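Long-range contacts in DNA mismatch repair protein MUTS (Thermus aquaticus, PDB 1EWQ), which binds mismatched DNA in mismatch repair, probably as the recognition step, and has a weak ATPase activity: residues P406-L411 against A493-R498; E424-E429 against P436-G441; E451-Y456 against K471-Y476. All blocks are in the same frame, centred on the assembly; numbering follows the deposited sequence.

Contact 1 of 3, residues P406-L411 against A493-R498; sequences PDLDAL and ALIRRR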
loop_
_atom_site.group_PDB
_atom_site.type_symbol
_atom_site.label_atom_id
_atom_site.label_comp_id
_atom_site.label_asym_id
_atom_site.label_seq_id
_atom_site.Cartn_x
_atom_site.Cartn_y
_atom_site.Cartn_z
ATOM N N PRO C 406 -0.044 -18.454 -51.004
ATOM C CA PRO C 406 0.734 -19.425 -51.786
ATOM C C PRO C 406 2.239 -19.423 -51.536
ATOM O O PRO C 406 2.854 -20.484 -51.448
ATOM C CB PRO C 406 0.361 -19.088 -53.233
ATOM C CG PRO C 406 -0.014 -17.634 -53.170
ATOM C CD PRO C 406 -0.782 -17.529 -51.883
ATOM N N ASP C 407 2.833 -18.240 -51.420
ATOM C CA ASP C 407 4.267 -18.118 -51.156
ATOM C C ASP C 407 4.572 -18.898 -49.870
ATOM O O ASP C 407 5.477 -19.744 -49.836
ATOM C CB ASP C 407 4.635 -16.640 -50.969
ATOM C CG ASP C 407 6.145 -16.392 -50.956
ATOM O OD1 ASP C 407 6.889 -17.200 -50.356
ATOM O OD2 ASP C 407 6.582 -15.369 -51.537
ATOM N N LEU C 408 3.794 -18.611 -48.824
ATOM C CA LEU C 408 3.933 -19.260 -47.516
ATOM C C LEU C 408 3.684 -20.771 -47.569
ATOM O O LEU C 408 4.444 -21.554 -46.993
ATOM C CB LEU C 408 2.972 -18.613 -46.506
ATOM C CG LEU C 408 2.899 -19.157 -45.072
ATOM C CD1 LEU C 408 4.282 -19.150 -44.422
ATOM C CD2 LEU C 408 1.925 -18.295 -44.262
ATOM N N ASP C 409 2.622 -21.183 -48.254
ATOM C CA ASP C 409 2.318 -22.607 -48.360
ATOM C C ASP C 409 3.421 -23.355 -49.111
ATOM O O ASP C 409 3.755 -24.491 -48.773
ATOM C CB ASP C 409 0.974 -22.806 -49.055
ATOM C CG ASP C 409 -0.185 -22.361 -48.193
ATOM O OD1 ASP C 409 -0.298 -22.858 -47.059
ATOM O OD2 ASP C 409 -0.980 -21.520 -48.638
ATOM N N ALA C 410 3.986 -22.717 -50.130
ATOM C CA ALA C 410 5.062 -23.340 -50.886
ATOM C C ALA C 410 6.206 -23.545 -49.900
ATOM O O ALA C 410 6.836 -24.599 -49.873
ATOM C CB ALA C 410 5.512 -22.424 -52.032
ATOM N N LEU C 411 6.446 -22.524 -49.079
ATOM C CA LEU C 411 7.509 -22.560 -48.088
ATOM C C LEU C 411 7.291 -23.630 -47.021
ATOM O O LEU C 411 8.230 -24.338 -46.652
ATOM C CB LEU C 411 7.658 -21.186 -47.431
ATOM C CG LEU C 411 8.191 -20.050 -48.312
ATOM C CD1 LEU C 411 8.084 -18.729 -47.566
ATOM C CD2 LEU C 411 9.643 -20.324 -48.696
ATOM N N ALA C 493 13.735 -19.669 -42.112
ATOM C CA ALA C 493 14.001 -18.235 -42.148
ATOM C C ALA C 493 13.070 -17.529 -43.140
ATOM O O ALA C 493 12.587 -16.424 -42.876
ATOM C CB ALA C 493 15.449 -17.984 -42.521
ATOM N N LEU C 494 12.819 -18.167 -44.279
ATOM C CA LEU C 494 11.940 -17.585 -45.282
ATOM C C LEU C 494 10.505 -17.588 -44.794
ATOM O O LEU C 494 9.743 -16.666 -45.083
ATOM C CB LEU C 494 12.022 -18.355 -46.603
ATOM C CG LEU C 494 13.190 -18.035 -47.536
ATOM C CD1 LEU C 494 12.953 -18.726 -48.871
ATOM C CD2 LEU C 494 13.305 -16.525 -47.746
ATOM N N ILE C 495 10.136 -18.631 -44.059
ATOM C CA ILE C 495 8.780 -18.735 -43.540
ATOM C C ILE C 495 8.474 -17.609 -42.546
ATOM O O ILE C 495 7.412 -16.991 -42.618
ATOM C CB ILE C 495 8.553 -20.102 -42.882
ATOM C CG1 ILE C 495 8.581 -21.195 -43.957
ATOM C CG2 ILE C 495 7.223 -20.113 -42.143
ATOM C CD1 ILE C 495 8.503 -22.607 -43.413
ATOM N N ARG C 496 9.398 -17.324 -41.631
ATOM C CA ARG C 496 9.171 -16.245 -40.670
ATOM C C ARG C 496 8.957 -14.931 -41.412
ATOM O O ARG C 496 8.103 -14.135 -41.033
ATOM C CB ARG C 496 10.350 -16.083 -39.708
ATOM C CG ARG C 496 10.491 -17.184 -38.676
ATOM C CD ARG C 496 11.588 -16.839 -37.671
ATOM N NE ARG C 496 12.439 -17.990 -37.381
ATOM C CZ ARG C 496 13.421 -18.418 -38.169
ATOM N NH1 ARG C 496 13.691 -17.790 -39.303
ATOM N NH2 ARG C 496 14.130 -19.480 -37.822
ATOM N N ARG C 497 9.736 -14.711 -42.469
ATOM C CA ARG C 497 9.622 -13.492 -43.260
ATOM C C ARG C 497 8.257 -13.361 -43.912
ATOM O O ARG C 497 7.499 -12.441 -43.607
ATOM C CB ARG C 497 10.685 -13.434 -44.363
ATOM C CG ARG C 497 10.550 -12.157 -45.190
ATOM C CD ARG C 497 11.566 -12.007 -46.302
ATOM N NE ARG C 497 11.497 -10.652 -46.850
ATOM C CZ ARG C 497 12.270 -10.187 -47.829
ATOM N NH1 ARG C 497 13.181 -10.974 -48.385
ATOM N NH2 ARG C 497 12.145 -8.927 -48.240
ATOM N N ARG C 498 7.958 -14.278 -44.826
ATOM C CA ARG C 498 6.685 -14.276 -45.537
ATOM C C ARG C 498 5.493 -14.194 -44.589
ATOM O O ARG C 498 4.540 -13.465 -44.848
ATOM C CB ARG C 498 6.563 -15.536 -46.401
ATOM C CG ARG C 498 5.144 -15.859 -46.875
ATOM C CD ARG C 498 4.735 -15.096 -48.136
ATOM N NE ARG C 498 4.793 -13.645 -48.005
ATOM C CZ ARG C 498 3.895 -12.812 -48.524
ATOM N NH1 ARG C 498 2.865 -13.280 -49.207
ATOM N NH2 ARG C 498 4.033 -11.506 -48.365
#
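The first turns of helix 406-433, around Leu408 and Leu411, run antiparallel to helix 479-511 around Ile495 and Arg498, with the short axes 9.5 Å apart and 159° between their directions. Leu411 points at the other helix and sits among three of its residues. Its CB meets Ile495 CG1 at 3.6 Å. Its two methyls divide: CD2 lies against Leu494 CD1 at 3.7 Å, while CD1 reaches Arg498 CB and the backbone O of Leu494. The Leu411 and Leu494 side chains meet at about a right angle. Leu408, which is buried, turns CD1 onto Ile495 CG2 at 3.8 Å and also touches Ile400 of a loop. These are the long lever helices that carry the clamp domain in MutS, and this contact lies toward the end of the pair away from that domain. Arg498 CG stands anti to the backbone N (chi1 163°), and the chain then bends at chi2 and chi3. The aliphatic part thus lies along the start of the other helix, with CG 3.5 Å from Leu408 CB and CD 3.2 Å from Asp407 CB. Asp407 OD2 is 4.3 Å from Arg498 NE but well out of the guanidinium plane, so between the two charged groups there is only charge attraction and no hydrogen bond. The guanidinium instead forms salt bridges with Asp405, Glu501 and Glu505.

Contact 2 of 3, residues E424-E429 against P436-G441; sequences ELEERE and PTLKVG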
loop_
_atom_site.group_PDB
_atom_site.type_symbol
_atom_site.label_atom_id
_atom_site.label_comp_id
_atom_site.label_asym_id
_atom_site.label_seq_id
_atom_site.Cartn_x
_atom_site.Cartn_y
_atom_site.Cartn_z
ATOM N N GLU C 424 13.188 -40.363 -42.257
ATOM C CA GLU C 424 13.510 -41.474 -43.144
ATOM C C GLU C 424 14.962 -41.887 -42.952
ATOM O O GLU C 424 15.294 -43.067 -43.027
ATOM C CB GLU C 424 13.286 -41.069 -44.600
ATOM C CG GLU C 424 11.825 -41.028 -45.016
ATOM C CD GLU C 424 11.570 -40.062 -46.159
ATOM O OE1 GLU C 424 12.462 -39.902 -47.027
ATOM O OE2 GLU C 424 10.470 -39.465 -46.192
ATOM N N LEU C 425 15.828 -40.910 -42.708
ATOM C CA LEU C 425 17.237 -41.192 -42.507
ATOM C C LEU C 425 17.426 -42.109 -41.296
ATOM O O LEU C 425 18.195 -43.064 -41.350
ATOM C CB LEU C 425 18.013 -39.892 -42.296
ATOM C CG LEU C 425 19.536 -40.013 -42.308
ATOM C CD1 LEU C 425 19.981 -40.364 -43.718
ATOM C CD2 LEU C 425 20.182 -38.710 -41.843
ATOM N N GLU C 426 16.721 -41.820 -40.207
ATOM C CA GLU C 426 16.837 -42.631 -38.999
ATOM C C GLU C 426 16.539 -44.089 -39.306
ATOM O O GLU C 426 17.191 -44.988 -38.778
ATOM C CB GLU C 426 15.872 -42.147 -37.910
ATOM C CG GLU C 426 16.090 -42.858 -36.579
ATOM C CD GLU C 426 15.107 -42.443 -35.505
ATOM O OE1 GLU C 426 13.951 -42.911 -35.539
ATOM O OE2 GLU C 426 15.493 -41.644 -34.628
ATOM N N GLU C 427 15.550 -44.312 -40.166
ATOM C CA GLU C 427 15.146 -45.659 -40.537
ATOM C C GLU C 427 16.134 -46.321 -41.497
ATOM O O GLU C 427 16.398 -47.516 -41.395
ATOM C CB GLU C 427 13.746 -45.634 -41.151
ATOM C CG GLU C 427 13.112 -47.002 -41.201
ATOM C CD GLU C 427 13.236 -47.738 -39.871
ATOM O OE1 GLU C 427 12.616 -47.292 -38.874
ATOM O OE2 GLU C 427 13.966 -48.756 -39.823
ATOM N N ARG C 428 16.687 -45.542 -42.420
ATOM C CA ARG C 428 17.661 -46.071 -43.363
ATOM C C ARG C 428 18.900 -46.552 -42.601
ATOM O O ARG C 428 19.367 -47.681 -42.795
ATOM C CB ARG C 428 18.090 -44.998 -44.363
ATOM C CG ARG C 428 19.008 -45.529 -45.460
ATOM C CD ARG C 428 19.638 -44.417 -46.283
ATOM N NE ARG C 428 20.718 -43.753 -45.558
ATOM C CZ ARG C 428 21.379 -42.689 -46.008
ATOM N NH1 ARG C 428 21.067 -42.162 -47.187
ATOM N NH2 ARG C 428 22.351 -42.148 -45.275
ATOM N N GLU C 429 19.421 -45.693 -41.728
ATOM C CA GLU C 429 20.613 -46.023 -40.963
ATOM C C GLU C 429 20.456 -47.157 -39.948
ATOM O O GLU C 429 21.416 -47.884 -39.695
ATOM C CB GLU C 429 21.161 -44.769 -40.284
ATOM C CG GLU C 429 21.804 -43.804 -41.268
ATOM C CD GLU C 429 22.871 -44.473 -42.121
ATOM O OE1 GLU C 429 23.901 -44.911 -41.569
ATOM O OE2 GLU C 429 22.678 -44.565 -43.349
ATOM N N PRO C 436 19.449 -51.133 -33.818
ATOM C CA PRO C 436 18.029 -50.858 -33.574
ATOM C C PRO C 436 17.684 -49.553 -32.860
ATOM O O PRO C 436 16.743 -48.870 -33.254
ATOM C CB PRO C 436 17.567 -52.097 -32.802
ATOM C CG PRO C 436 18.804 -52.509 -32.068
ATOM C CD PRO C 436 19.852 -52.379 -33.146
ATOM N N THR C 437 18.437 -49.202 -31.821
ATOM C CA THR C 437 18.152 -47.975 -31.082
ATOM C C THR C 437 18.774 -46.700 -31.657
ATOM O O THR C 437 18.729 -45.650 -31.020
ATOM C CB THR C 437 18.585 -48.107 -29.613
ATOM O OG1 THR C 437 19.953 -48.530 -29.552
ATOM C CG2 THR C 437 17.703 -49.115 -28.891
ATOM N N LEU C 438 19.355 -46.781 -32.852
ATOM C CA LEU C 438 19.955 -45.596 -33.470
ATOM C C LEU C 438 18.869 -44.538 -33.628
ATOM O O LEU C 438 17.706 -44.857 -33.869
ATOM C CB LEU C 438 20.553 -45.938 -34.839
ATOM C CG LEU C 438 21.174 -44.800 -35.663
ATOM C CD1 LEU C 438 22.123 -45.381 -36.691
ATOM C CD2 LEU C 438 20.082 -43.968 -36.341
ATOM N N LYS C 439 19.248 -43.277 -33.487
ATOM C CA LYS C 439 18.274 -42.209 -33.611
ATOM C C LYS C 439 18.777 -40.967 -34.306
ATOM O O LYS C 439 19.967 -40.674 -34.299
ATOM C CB LYS C 439 17.732 -41.824 -32.223
ATOM C CG LYS C 439 16.626 -42.751 -31.729
ATOM C CD LYS C 439 16.026 -42.296 -30.401
ATOM C CE LYS C 439 17.022 -42.419 -29.262
ATOM N NZ LYS C 439 16.407 -42.087 -27.939
ATOM N N VAL C 440 17.848 -40.256 -34.934
ATOM C CA VAL C 440 18.148 -38.989 -35.578
ATOM C C VAL C 440 17.515 -37.967 -34.640
ATOM O O VAL C 440 16.298 -37.950 -34.462
ATOM C CB VAL C 440 17.495 -38.863 -36.971
ATOM C CG1 VAL C 440 17.506 -37.396 -37.412
ATOM C CG2 VAL C 440 18.254 -39.720 -37.982
ATOM N N GLY C 441 18.336 -37.134 -34.019
ATOM C CA GLY C 441 17.802 -36.147 -33.105
ATOM C C GLY C 441 18.210 -34.755 -33.510
ATOM O O GLY C 441 18.833 -34.557 -34.563
#
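This contact lies where helix 406-433 gives way to the clamp domain of MutS: the chain turns back and strand 439-443 begins a four-stranded antiparallel sheet that contacts the DNA backbone. The short axes of helix 424-429 and strand 439-441 lie 7.3 Å apart, with 153° between their directions. Glu426 carries most of the contact. Its CG is anti to the backbone N (chi1 -173°) and the chain stays extended, which brings the carboxylate to the strand backbone. There OE2 accepts the N-H of Val440 at 2.8 Å, through the lone pair that faces away from OE1. The bond is fairly straight, with 160° at the hydrogen. OE2 also lies 3.3 Å from Lys439 CB, and Lys439 CG is equally close, although the bond from CA to CB of Lys439 leads away from the helix. The other oxygen, OE1, forms a salt bridge with Arg430. The carboxylate is therefore held from two sources, one on the strand and one on its own helix. Val440 packs over the base of the same glutamate, its CG2 3.4 Å from Glu426 CB. The same methyl comes more loosely to Leu425 CB, at 4.3 Å. Further toward the helix end, Leu438 spreads its two methyls over the helix surface. CD1 meets Glu429 CB at 3.8 Å, and CD2 lies 3.9 Å from the backbone O of Glu426. The Glu429 carboxylate leads away from the strand. Its OE2 takes both NE and NH2 of Arg428, side-on, and its OE1 is hydrogen-bonded to Tyr464 OH. On the sheet side, Leu450 of strand 449-453 touches Glu429, Leu438 and Val440. From the helix side, Phe422 of helix 406-433 packs on Val440.

Contact 3 of 3, residues E451-Y456 against K471-Y476; sequences EVTRPY and KDRQRY. With nucleotides of chain A.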
loop_
_atom_site.group_PDB
_atom_site.type_symbol
_atom_site.label_atom_id
_atom_site.label_comp_id
_atom_site.label_asym_id
_atom_site.label_seq_id
_atom_site.Cartn_x
_atom_site.Cartn_y
_atom_site.Cartn_z
ATOM N N GLU C 451 22.409 -40.593 -33.484
ATOM C CA GLU C 451 22.779 -40.931 -32.116
ATOM C C GLU C 451 22.825 -42.440 -31.879
ATOM O O GLU C 451 21.880 -43.160 -32.198
ATOM C CB GLU C 451 21.782 -40.281 -31.147
ATOM C CG GLU C 451 22.111 -40.445 -29.670
ATOM C CD GLU C 451 21.006 -39.911 -28.766
ATOM O OE1 GLU C 451 20.017 -40.644 -28.525
ATOM O OE2 GLU C 451 21.115 -38.751 -28.308
ATOM N N VAL C 452 23.941 -42.902 -31.323
ATOM C CA VAL C 452 24.149 -44.316 -31.009
ATOM C C VAL C 452 24.596 -44.415 -29.555
ATOM O O VAL C 452 25.362 -43.578 -29.075
ATOM C CB VAL C 452 25.249 -44.945 -31.907
ATOM C CG1 VAL C 452 25.549 -46.366 -31.447
ATOM C CG2 VAL C 452 24.800 -44.959 -33.369
ATOM N N THR C 453 24.112 -45.433 -28.855
ATOM C CA THR C 453 24.474 -45.658 -27.455
ATOM C C THR C 453 25.780 -46.455 -27.338
ATOM O O THR C 453 26.176 -47.163 -28.268
ATOM C CB THR C 453 23.384 -46.445 -26.721
ATOM O OG1 THR C 453 23.226 -47.727 -27.346
ATOM C CG2 THR C 453 22.065 -45.689 -26.762
ATOM N N ARG C 454 26.417 -46.338 -26.174
ATOM C CA ARG C 454 27.678 -47.003 -25.871
ATOM C C ARG C 454 27.802 -48.453 -26.336
ATOM O O ARG C 454 28.805 -48.815 -26.944
ATOM C CB ARG C 454 27.962 -46.926 -24.361
ATOM C CG ARG C 454 29.326 -47.490 -23.949
ATOM C CD ARG C 454 29.590 -47.274 -22.468
ATOM N NE ARG C 454 29.816 -45.865 -22.147
ATOM C CZ ARG C 454 30.882 -45.168 -22.532
ATOM N NH1 ARG C 454 31.833 -45.742 -23.256
ATOM N NH2 ARG C 454 30.994 -43.892 -22.193
ATOM N N PRO C 455 26.787 -49.297 -26.070
ATOM C CA PRO C 455 26.851 -50.700 -26.490
ATOM C C PRO C 455 27.070 -50.922 -27.989
ATOM O O PRO C 455 27.402 -52.034 -28.414
ATOM C CB PRO C 455 25.513 -51.268 -26.007
ATOM C CG PRO C 455 25.229 -50.451 -24.790
ATOM C CD PRO C 455 25.573 -49.056 -25.269
ATOM N N TYR C 456 26.883 -49.887 -28.799
ATOM C CA TYR C 456 27.094 -50.056 -30.230
ATOM C C TYR C 456 28.218 -49.199 -30.799
ATOM O O TYR C 456 28.351 -49.104 -32.015
ATOM C CB TYR C 456 25.804 -49.777 -31.010
ATOM C CG TYR C 456 24.655 -50.689 -30.642
ATOM C CD1 TYR C 456 23.807 -50.382 -29.578
ATOM C CD2 TYR C 456 24.429 -51.875 -31.343
ATOM C CE1 TYR C 456 22.765 -51.235 -29.223
ATOM C CE2 TYR C 456 23.389 -52.738 -30.996
ATOM C CZ TYR C 456 22.565 -52.415 -29.937
ATOM O OH TYR C 456 21.556 -53.280 -29.569
ATOM N N LYS C 471 27.731 -38.676 -21.905
ATOM C CA LYS C 471 28.060 -39.651 -20.884
ATOM C C LYS C 471 28.082 -41.074 -21.433
ATOM O O LYS C 471 29.072 -41.789 -21.260
ATOM C CB LYS C 471 27.063 -39.546 -19.722
ATOM C CG LYS C 471 27.575 -40.095 -18.395
ATOM C CD LYS C 471 28.956 -39.536 -18.055
ATOM C CE LYS C 471 29.336 -39.848 -16.612
ATOM N NZ LYS C 471 29.122 -41.291 -16.277
ATOM N N ASP C 472 27.005 -41.488 -22.094
ATOM C CA ASP C 472 26.936 -42.845 -22.631
ATOM C C ASP C 472 26.292 -42.916 -24.009
ATOM O O ASP C 472 25.701 -43.929 -24.391
ATOM C CB ASP C 472 26.188 -43.750 -21.657
ATOM C CG ASP C 472 26.932 -43.923 -20.345
ATOM O OD1 ASP C 472 28.011 -44.564 -20.352
ATOM O OD2 ASP C 472 26.446 -43.412 -19.315
ATOM N N ARG C 473 26.416 -41.818 -24.742
ATOM C CA ARG C 473 25.887 -41.724 -26.089
ATOM C C ARG C 473 26.854 -40.881 -26.878
ATOM O O ARG C 473 27.597 -40.078 -26.313
ATOM C CB ARG C 473 24.501 -41.078 -26.099
ATOM C CG ARG C 473 23.395 -41.974 -25.551
ATOM C CD ARG C 473 22.113 -41.199 -25.404
ATOM N NE ARG C 473 22.260 -40.111 -24.442
ATOM C CZ ARG C 473 21.406 -39.099 -24.318
ATOM N NH1 ARG C 473 20.331 -39.024 -25.102
ATOM N NH2 ARG C 473 21.624 -38.159 -23.403
ATOM N N GLN C 474 26.849 -41.078 -28.186
ATOM C CA GLN C 474 27.719 -40.329 -29.076
ATOM C C GLN C 474 26.904 -39.950 -30.297
ATOM O O GLN C 474 26.104 -40.748 -30.798
ATOM C CB GLN C 474 28.923 -41.179 -29.488
ATOM C CG GLN C 474 29.845 -40.529 -30.515
ATOM C CD GLN C 474 30.558 -39.284 -29.998
ATOM O OE1 GLN C 474 31.119 -39.283 -28.898
ATOM N NE2 GLN C 474 30.554 -38.223 -30.802
ATOM N N ARG C 475 27.105 -38.724 -30.765
ATOM C CA ARG C 475 26.389 -38.245 -31.928
ATOM C C ARG C 475 27.342 -37.958 -33.081
ATOM O O ARG C 475 28.462 -37.467 -32.887
ATOM C CB ARG C 475 25.563 -37.014 -31.543
ATOM C CG ARG C 475 24.496 -37.363 -30.517
ATOM C CD ARG C 475 23.902 -36.155 -29.822
ATOM N NE ARG C 475 22.863 -36.574 -28.885
ATOM C CZ ARG C 475 22.318 -35.788 -27.959
ATOM N NH1 ARG C 475 22.708 -34.528 -27.837
ATOM N NH2 ARG C 475 21.382 -36.272 -27.150
ATOM N N TYR C 476 26.887 -38.288 -34.284
ATOM C CA TYR C 476 27.692 -38.109 -35.479
ATOM C C TYR C 476 26.953 -37.369 -36.575
ATOM O O TYR C 476 25.805 -36.953 -36.418
ATOM C CB TYR C 476 28.132 -39.464 -36.040
ATOM C CG TYR C 476 28.627 -40.451 -35.008
ATOM C CD1 TYR C 476 27.728 -41.152 -34.204
ATOM C CD2 TYR C 476 29.992 -40.701 -34.852
ATOM C CE1 TYR C 476 28.169 -42.080 -33.271
ATOM C CE2 TYR C 476 30.450 -41.632 -33.920
ATOM C CZ TYR C 476 29.530 -42.318 -33.133
ATOM O OH TYR C 476 29.960 -43.236 -32.204
ATOM P P DC A 20 24.529 -36.820 -20.766
ATOM O OP1 DC A 20 25.994 -36.710 -21.015
ATOM O OP2 DC A 20 23.717 -37.778 -21.555
ATOM O "O5'" DC A 20 24.312 -37.126 -19.222
ATOM C "C5'" DC A 20 24.828 -36.231 -18.242
ATOM C "C4'" DC A 20 24.366 -36.643 -16.868
ATOM O "O4'" DC A 20 23.003 -36.208 -16.626
ATOM C "C3'" DC A 20 24.387 -38.154 -16.638
ATOM O "O3'" DC A 20 24.998 -38.438 -15.392
ATOM C "C2'" DC A 20 22.918 -38.543 -16.597
ATOM C "C1'" DC A 20 22.264 -37.280 -16.061
ATOM N N1 DC A 20 20.852 -37.105 -16.438
ATOM C C2 DC A 20 19.973 -36.514 -15.514
ATOM O O2 DC A 20 20.416 -36.154 -14.411
ATOM N N3 DC A 20 18.670 -36.348 -15.851
ATOM C C4 DC A 20 18.238 -36.743 -17.053
ATOM N N4 DC A 20 16.941 -36.566 -17.346
ATOM C C5 DC A 20 19.111 -37.342 -18.010
ATOM C C6 DC A 20 20.395 -37.506 -17.662
ATOM P P DT A 19 21.088 -33.175 -25.066
ATOM O OP1 DT A 19 22.267 -32.893 -25.940
ATOM O OP2 DT A 19 19.961 -34.004 -25.568
ATOM O "O5'" DT A 19 21.644 -33.859 -23.754
ATOM C "C5'" DT A 19 21.210 -33.406 -22.495
ATOM C "C4'" DT A 19 22.275 -33.660 -21.463
ATOM O "O4'" DT A 19 21.758 -33.182 -20.209
ATOM C "C3'" DT A 19 22.566 -35.141 -21.264
ATOM O "O3'" DT A 19 23.937 -35.330 -20.920
ATOM C "C2'" DT A 19 21.603 -35.549 -20.166
ATOM C "C1'" DT A 19 21.343 -34.262 -19.391
ATOM N N1 DT A 19 19.921 -34.032 -19.086
ATOM C C2 DT A 19 19.601 -33.551 -17.844
ATOM O O2 DT A 19 20.444 -33.328 -16.985
ATOM N N3 DT A 19 18.260 -33.339 -17.641
ATOM C C4 DT A 19 17.236 -33.561 -18.540
ATOM O O4 DT A 19 16.076 -33.324 -18.216
ATOM C C5 DT A 19 17.648 -34.075 -19.830
ATOM C C7 DT A 19 16.611 -34.342 -20.876
ATOM C C6 DT A 19 18.951 -34.284 -20.030
ATOM P P DG A 21 25.376 -39.948 -15.022
ATOM O OP1 DG A 21 26.822 -39.924 -14.693
ATOM O OP2 DG A 21 24.878 -40.867 -16.079
ATOM O "O5'" DG A 21 24.535 -40.197 -13.694
ATOM C "C5'" DG A 21 24.596 -39.256 -12.623
ATOM C "C4'" DG A 21 23.574 -39.592 -11.563
ATOM O "O4'" DG A 21 22.240 -39.297 -12.051
ATOM C "C3'" DG A 21 23.557 -41.056 -11.118
ATOM O "O3'" DG A 21 23.391 -41.111 -9.690
ATOM C "C2'" DG A 21 22.368 -41.637 -11.874
ATOM C "C1'" DG A 21 21.418 -40.451 -11.970
ATOM N N9 DG A 21 20.529 -40.433 -13.127
ATOM C C8 DG A 21 20.845 -40.735 -14.430
ATOM N N7 DG A 21 19.840 -40.578 -15.251
ATOM C C5 DG A 21 18.794 -40.155 -14.440
ATOM C C6 DG A 21 17.441 -39.819 -14.763
ATOM O O6 DG A 21 16.883 -39.829 -15.866
ATOM N N1 DG A 21 16.726 -39.444 -13.634
ATOM C C2 DG A 21 17.229 -39.402 -12.359
ATOM N N2 DG A 21 16.376 -39.018 -11.407
ATOM N N3 DG A 21 18.474 -39.714 -12.042
ATOM C C4 DG A 21 19.198 -40.075 -13.124
HETATM O O HOH W 1 18.253 -40.184 -26.803
#
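Glu451 and Arg475 lie side by side and point the same way, and their charged ends meet nearly in one plane. Glu451 CG, anti to the backbone N (chi1 -175°), starts an extended chain that carries the carboxylate there. Arg475 grips Glu451 OE2 side-on with two nitrogens, NH2 at 2.7 Å and NE at 2.9 Å. Arg473 NH1 comes obliquely to Glu451 OE2 at 3.3 Å, a salt bridge of charge alone, since no N-H points at the oxygen. A water donates to Glu451 OE1 and weakly accepts from Arg473 NH1. Both arginines also bind the DNA of chain A. Arg473 NH2 holds OP2 of DC20 at 2.8 Å, and Arg475 uses NH1 and NH2 on the two phosphate oxygens of DT19. Glu451 thus fixes the rotation of the Arg475 guanidinium by two bonds, and probably offsets part of both arginines' charge. Beneath them is an antiparallel pair of strands in the sheet laid against the DNA backbone. Val452 and Gln474 form its hydrogen-bonded pair, Val452 N to Gln474 O at 3.1 Å and Gln474 N to Val452 O at 3.0 Å. Past the strand end, Arg454 NE forms a salt bridge with Asp472 OD1, 2.9 Å and almost straight at 171°, and its NH2 bonds Lys471 O. This holds the turn where Lys471 N donates to OP1 of DC20. Lys471 also packs on Phe446 of the second subunit.

From the N terminus, the chain enters helix 406-433 at contact 1, runs along it to contact 2, and turns back into strand 439-443. Contact 2 closes a short loop of six residues. Strand 449-453 follows beside the first strand, and contact 3 closes the next loop by pairing it with strand 473-477. Contacts 2 and 3 are in series and touch, with a probable hydrogen bond between Lys439 O and Glu451 N. Helix 479-511 then leads back to contact 1. The loop closed by contact 1 encloses contacts 2 and 3. Contact 1 ties the two long helices together, contact 2 the first helix to the sheet, and contact 3 two strands within that sheet.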